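Local atomic coordinates of RING finger protein unkempt homolog (Mus musculus, PDB entry 5ELH), a protein that binds RNA sequence-specifically through clustered CCCH zinc fingers and represses translation, shaping the early morphology of cortical neurons. Residues R44-S56 and L127-A139. Residues are numbered along the deposited sequence; the frame is centred on the assembly and turned at random.
Sequences RSIRRRDGTFNYS and LRSPVYDIRELQA. With SO4 (sulfate ion), chain G.
D133 reaches across to F53 with its carboxylate: F53 N donates to D133 OD2 at 3.1 Å, tilted 42° out of the carboxylate plane, while R135 NH2 takes the same oxygen from the opposite face. CG of D133 stands anti to the backbone N (chi1 -175°), which places OD1 where R135 N meets its anti lone pair, the N-cap bond at the head of helix 134-142. R135 then folds back, its chain bent at chi3, and grips the carboxylate side-on, with NE on OD1 and NH2 on OD2. The salt bridge, R135 NH2 to D133 OD2, measures 2.8 Å and lies close to the guanidinium plane. Four N-H donors therefore hold this buried carboxylate and fix its rotation; such a setting would probably favour the ionised form. Were alanine to stand in place of D133, F53 N and R135 NE would probably lose their acceptor, the helix its cap, and the guanidinium its hold over T52, whose CG2 lies on one of its faces. The contact thus joins the helix N-terminus, following the third zinc-bound CCCH finger, to the irregular loop linking the first and second zinc sites, turned back by a type I turn from R48 to G51, with an Asx turn at D50, whose OD1 accepts from T52 N. Beside the cap, I134 N donates to G51 O at 2.9 Å, and a CB on G51 would collide with I134 CB. CD2 and CE2 of F53 lie alongside D133 CB, and the ring presents its edge to V131 O, 3.3 Å from F53 CZ, while V131 CG1 packs 3.8 Å from that same CZ; H92 meets the ring edge-to-face. R47, its chain stretched out, runs across V131 and donates its NE-H to a water 2.7 Å from NE, which in turn donates to G51 O and Y132 O.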
loop_
_atom_site.group_PDB
_atom_site.type_symbol
_atom_site.label_atom_id
_atom_site.label_comp_id
_atom_site.label_asym_id
_atom_site.label_seq_id
_atom_site.Cartn_x
_atom_site.Cartn_y
_atom_site.Cartn_z
ATOM N N ARG A 44 8.497 6.508 -5.911
ATOM C CA ARG A 44 7.194 7.154 -5.836
ATOM C C ARG A 44 7.385 8.660 -5.967
ATOM O O ARG A 44 8.252 9.222 -5.300
ATOM C CB ARG A 44 6.549 6.832 -4.490
ATOM C CG ARG A 44 5.140 7.352 -4.343
ATOM C CD ARG A 44 4.584 7.132 -2.938
ATOM N NE ARG A 44 3.211 7.638 -2.843
ATOM C CZ ARG A 44 2.482 7.664 -1.730
ATOM N NH1 ARG A 44 2.987 7.213 -0.590
ATOM N NH2 ARG A 44 1.242 8.143 -1.762
ATOM N N SER A 45 6.617 9.308 -6.845
ATOM C CA SER A 45 6.643 10.773 -6.913
ATOM C C SER A 45 5.791 11.309 -5.772
ATOM O O SER A 45 4.837 10.659 -5.349
ATOM C CB SER A 45 6.168 11.311 -8.274
ATOM O OG SER A 45 4.764 11.167 -8.472
ATOM N N ILE A 46 6.149 12.496 -5.278
ATOM C CA ILE A 46 5.594 13.044 -4.047
ATOM C C ILE A 46 5.472 14.554 -4.194
ATOM O O ILE A 46 6.435 15.211 -4.591
ATOM C CB ILE A 46 6.561 12.839 -2.841
ATOM C CG1 ILE A 46 7.038 11.385 -2.716
ATOM C CG2 ILE A 46 5.916 13.307 -1.542
ATOM C CD1 ILE A 46 5.993 10.417 -2.246
ATOM N N ARG A 47 4.305 15.100 -3.880
ATOM C CA ARG A 47 4.146 16.554 -3.792
ATOM C C ARG A 47 4.443 16.966 -2.366
ATOM O O ARG A 47 3.720 16.597 -1.440
ATOM C CB ARG A 47 2.729 16.989 -4.189
ATOM C CG ARG A 47 2.490 18.505 -4.076
ATOM C CD ARG A 47 1.034 18.890 -4.330
ATOM N NE ARG A 47 0.783 20.310 -4.047
ATOM C CZ ARG A 47 0.457 20.803 -2.850
ATOM N NH1 ARG A 47 0.340 20.001 -1.795
ATOM N NH2 ARG A 47 0.251 22.109 -2.700
ATOM N N ARG A 48 5.526 17.714 -2.186
ATOM C CA ARG A 48 5.867 18.270 -0.887
ATOM C C ARG A 48 4.820 19.290 -0.418
ATOM O O ARG A 48 4.045 19.820 -1.211
ATOM C CB ARG A 48 7.230 18.957 -0.968
ATOM C CG ARG A 48 8.423 18.142 -0.515
ATOM C CD ARG A 48 8.604 16.856 -1.252
ATOM N NE ARG A 48 8.555 15.736 -0.320
ATOM C CZ ARG A 48 9.500 14.808 -0.153
ATOM N NH1 ARG A 48 10.631 14.815 -0.851
ATOM N NH2 ARG A 48 9.289 13.848 0.733
ATOM N N ARG A 49 4.813 19.561 0.883
ATOM C CA ARG A 49 3.907 20.537 1.478
ATOM C C ARG A 49 4.028 21.914 0.819
ATOM O O ARG A 49 3.029 22.627 0.688
ATOM C CB ARG A 49 4.177 20.642 2.981
ATOM C CG ARG A 49 3.118 21.401 3.763
ATOM C CD ARG A 49 3.331 21.279 5.278
ATOM N NE ARG A 49 2.437 20.291 5.891
ATOM C CZ ARG A 49 2.713 18.994 6.031
ATOM N NH1 ARG A 49 3.871 18.493 5.605
ATOM N NH2 ARG A 49 1.824 18.191 6.601
ATOM N N ASP A 50 5.237 22.285 0.395
ATOM C CA ASP A 50 5.449 23.585 -0.245
ATOM C C ASP A 50 4.961 23.642 -1.700
ATOM O O ASP A 50 5.052 24.679 -2.347
ATOM C CB ASP A 50 6.921 24.020 -0.152
ATOM C CG ASP A 50 7.878 23.072 -0.869
ATOM O OD1 ASP A 50 7.446 22.283 -1.721
ATOM O OD2 ASP A 50 9.094 23.137 -0.583
ATOM N N GLY A 51 4.455 22.526 -2.217
ATOM C CA GLY A 51 3.906 22.506 -3.559
ATOM C C GLY A 51 4.854 22.009 -4.641
ATOM O O GLY A 51 4.447 21.861 -5.796
ATOM N N THR A 52 6.112 21.752 -4.283
ATOM C CA THR A 52 7.092 21.260 -5.249
ATOM C C THR A 52 7.131 19.733 -5.193
ATOM O O THR A 52 6.811 19.146 -4.169
ATOM C CB THR A 52 8.509 21.818 -4.972
ATOM O OG1 THR A 52 8.984 21.322 -3.716
ATOM C CG2 THR A 52 8.493 23.352 -4.948
ATOM N N PHE A 53 7.476 19.099 -6.305
ATOM C CA PHE A 53 7.617 17.639 -6.355
ATOM C C PHE A 53 8.975 17.223 -5.816
ATOM O O PHE A 53 9.938 17.980 -5.919
ATOM C CB PHE A 53 7.540 17.133 -7.787
ATOM C CG PHE A 53 6.151 17.097 -8.352
ATOM C CD1 PHE A 53 5.122 16.480 -7.665
ATOM C CD2 PHE A 53 5.884 17.672 -9.577
ATOM C CE1 PHE A 53 3.852 16.436 -8.194
ATOM C CE2 PHE A 53 4.615 17.642 -10.105
ATOM C CZ PHE A 53 3.596 17.027 -9.411
ATOM N N ASN A 54 9.072 16.001 -5.292
ATOM C CA ASN A 54 10.361 15.496 -4.831
ATOM C C ASN A 54 11.343 15.405 -5.996
ATOM O O ASN A 54 12.512 15.753 -5.854
ATOM C CB ASN A 54 10.229 14.167 -4.085
ATOM C CG ASN A 54 9.570 13.095 -4.913
ATOM O OD1 ASN A 54 8.807 13.385 -5.840
ATOM N ND2 ASN A 54 9.847 11.841 -4.577
ATOM N N TYR A 55 10.858 14.988 -7.157
ATOM C CA TYR A 55 11.649 15.051 -8.375
ATOM C C TYR A 55 10.807 15.446 -9.584
ATOM O O TYR A 55 9.602 15.184 -9.634
ATOM C CB TYR A 55 12.376 13.727 -8.636
ATOM C CG TYR A 55 11.490 12.516 -8.907
ATOM C CD1 TYR A 55 11.051 12.229 -10.181
ATOM C CD2 TYR A 55 11.140 11.641 -7.883
ATOM C CE1 TYR A 55 10.267 11.114 -10.433
ATOM C CE2 TYR A 55 10.353 10.533 -8.118
ATOM C CZ TYR A 55 9.917 10.272 -9.401
ATOM O OH TYR A 55 9.127 9.167 -9.655
ATOM N N SER A 56 11.472 16.059 -10.558
ATOM C CA SER A 56 10.829 16.596 -11.748
ATOM C C SER A 56 10.216 15.518 -12.629
ATOM O O SER A 56 10.779 14.435 -12.779
ATOM C CB SER A 56 11.858 17.371 -12.568
ATOM O OG SER A 56 11.358 17.683 -13.852
ATOM N N LEU A 127 -9.632 8.779 -16.908
ATOM C CA LEU A 127 -8.744 9.940 -16.805
ATOM C C LEU A 127 -8.661 10.459 -15.378
ATOM O O LEU A 127 -9.614 10.348 -14.612
ATOM C CB LEU A 127 -9.237 11.074 -17.700
ATOM C CG LEU A 127 -9.068 10.881 -19.203
ATOM C CD1 LEU A 127 -9.945 11.869 -19.964
ATOM C CD2 LEU A 127 -7.610 11.043 -19.592
ATOM N N ARG A 128 -7.509 11.008 -15.020
ATOM C CA ARG A 128 -7.398 11.818 -13.818
ATOM C C ARG A 128 -6.822 13.166 -14.202
ATOM O O ARG A 128 -6.184 13.306 -15.246
ATOM C CB ARG A 128 -6.513 11.145 -12.763
ATOM C CG ARG A 128 -5.130 10.778 -13.243
ATOM C CD ARG A 128 -4.363 10.031 -12.164
ATOM N NE ARG A 128 -3.835 10.937 -11.151
ATOM C CZ ARG A 128 -2.694 11.619 -11.258
ATOM N NH1 ARG A 128 -1.934 11.516 -12.339
ATOM N NH2 ARG A 128 -2.322 12.428 -10.278
ATOM N N SER A 129 -7.063 14.165 -13.361
ATOM C CA SER A 129 -6.487 15.474 -13.574
ATOM C C SER A 129 -5.034 15.399 -13.149
ATOM O O SER A 129 -4.699 14.692 -12.196
ATOM C CB SER A 129 -7.223 16.518 -12.746
ATOM O OG SER A 129 -8.613 16.491 -13.025
ATOM N N PRO A 130 -4.155 16.108 -13.865
ATOM C CA PRO A 130 -2.782 16.143 -13.375
ATOM C C PRO A 130 -2.655 16.787 -11.996
ATOM O O PRO A 130 -3.552 17.508 -11.551
ATOM C CB PRO A 130 -2.046 16.971 -14.439
ATOM C CG PRO A 130 -3.080 17.538 -15.324
ATOM C CD PRO A 130 -4.290 16.712 -15.199
ATOM N N VAL A 131 -1.564 16.465 -11.308
ATOM C CA VAL A 131 -1.106 17.238 -10.153
ATOM C C VAL A 131 0.074 18.052 -10.667
ATOM O O VAL A 131 0.973 17.505 -11.293
ATOM C CB VAL A 131 -0.638 16.331 -8.997
ATOM C CG1 VAL A 131 0.121 17.135 -7.924
ATOM C CG2 VAL A 131 -1.820 15.605 -8.379
ATOM N N TYR A 132 0.068 19.355 -10.405
ATOM C CA TYR A 132 1.088 20.237 -10.933
ATOM C C TYR A 132 2.000 20.732 -9.812
ATOM O O TYR A 132 1.537 20.997 -8.700
ATOM C CB TYR A 132 0.435 21.453 -11.587
ATOM C CG TYR A 132 -0.380 21.180 -12.839
ATOM C CD1 TYR A 132 0.236 21.045 -14.074
ATOM C CD2 TYR A 132 -1.765 21.111 -12.792
ATOM C CE1 TYR A 132 -0.502 20.828 -15.229
ATOM C CE2 TYR A 132 -2.515 20.896 -13.944
ATOM C CZ TYR A 132 -1.876 20.760 -15.157
ATOM O OH TYR A 132 -2.604 20.537 -16.307
ATOM N N ASP A 133 3.286 20.855 -10.124
ATOM C CA ASP A 133 4.254 21.563 -9.272
ATOM C C ASP A 133 3.848 23.046 -9.200
ATOM O O ASP A 133 3.473 23.639 -10.216
ATOM C CB ASP A 133 5.649 21.415 -9.884
ATOM C CG ASP A 133 6.751 21.999 -9.015
ATOM O OD1 ASP A 133 6.798 23.237 -8.859
ATOM O OD2 ASP A 133 7.596 21.224 -8.517
ATOM N N ILE A 134 3.904 23.635 -8.008
ATOM C CA ILE A 134 3.518 25.033 -7.822
ATOM C C ILE A 134 4.231 25.940 -8.837
ATOM O O ILE A 134 3.658 26.936 -9.300
ATOM C CB ILE A 134 3.762 25.524 -6.362
ATOM C CG1 ILE A 134 3.261 26.966 -6.159
ATOM C CG2 ILE A 134 5.231 25.423 -6.004
ATOM C CD1 ILE A 134 1.762 27.128 -6.274
ATOM N N ARG A 135 5.456 25.580 -9.213
ATOM C CA ARG A 135 6.172 26.328 -10.242
ATOM C C ARG A 135 5.449 26.295 -11.580
ATOM O O ARG A 135 5.304 27.333 -12.230
ATOM C CB ARG A 135 7.594 25.811 -10.410
ATOM C CG ARG A 135 8.514 26.289 -9.317
ATOM C CD ARG A 135 9.799 25.508 -9.292
ATOM N NE ARG A 135 9.579 24.117 -8.909
ATOM C CZ ARG A 135 10.555 23.271 -8.615
ATOM N NH1 ARG A 135 11.814 23.679 -8.677
ATOM N NH2 ARG A 135 10.269 22.029 -8.265
ATOM N N GLU A 136 4.985 25.122 -11.993
ATOM C CA GLU A 136 4.314 25.027 -13.285
ATOM C C GLU A 136 2.986 25.780 -13.245
ATOM O O GLU A 136 2.586 26.405 -14.233
ATOM C CB GLU A 136 4.109 23.577 -13.717
ATOM C CG GLU A 136 3.683 23.482 -15.174
ATOM C CD GLU A 136 3.498 22.057 -15.661
ATOM O OE1 GLU A 136 3.810 21.116 -14.896
ATOM O OE2 GLU A 136 3.025 21.885 -16.811
ATOM N N LEU A 137 2.312 25.741 -12.102
ATOM C CA LEU A 137 1.083 26.510 -11.935
ATOM C C LEU A 137 1.331 28.010 -12.144
ATOM O O LEU A 137 0.488 28.714 -12.709
ATOM C CB LEU A 137 0.457 26.255 -10.559
ATOM C CG LEU A 137 -0.117 24.852 -10.330
ATOM C CD1 LEU A 137 -0.521 24.664 -8.876
ATOM C CD2 LEU A 137 -1.316 24.589 -11.244
ATOM N N GLN A 138 2.486 28.501 -11.694
ATOM C CA GLN A 138 2.815 29.915 -11.856
ATOM C C GLN A 138 3.046 30.255 -13.317
ATOM O O GLN A 138 2.520 31.240 -13.820
ATOM C CB GLN A 138 4.069 30.290 -11.064
ATOM C CG GLN A 138 3.831 30.549 -9.595
ATOM C CD GLN A 138 5.086 31.014 -8.885
ATOM O OE1 GLN A 138 5.463 32.187 -8.974
ATOM N NE2 GLN A 138 5.745 30.094 -8.176
ATOM N N ALA A 139 3.843 29.436 -13.995
ATOM C CA ALA A 139 4.191 29.707 -15.382
ATOM C C ALA A 139 2.971 29.555 -16.284
ATOM O O ALA A 139 2.810 30.307 -17.244
ATOM C CB ALA A 139 5.303 28.785 -15.832
HETATM S S SO4 G . 7.245 18.069 3.610
HETATM O O1 SO4 G . 8.147 19.165 3.266
HETATM O O2 SO4 G . 8.005 16.824 3.664
HETATM O O3 SO4 G . 6.197 17.933 2.601
HETATM O O4 SO4 G . 6.639 18.336 4.913
HETATM O O HOH W 1 1.605 21.737 -6.216
#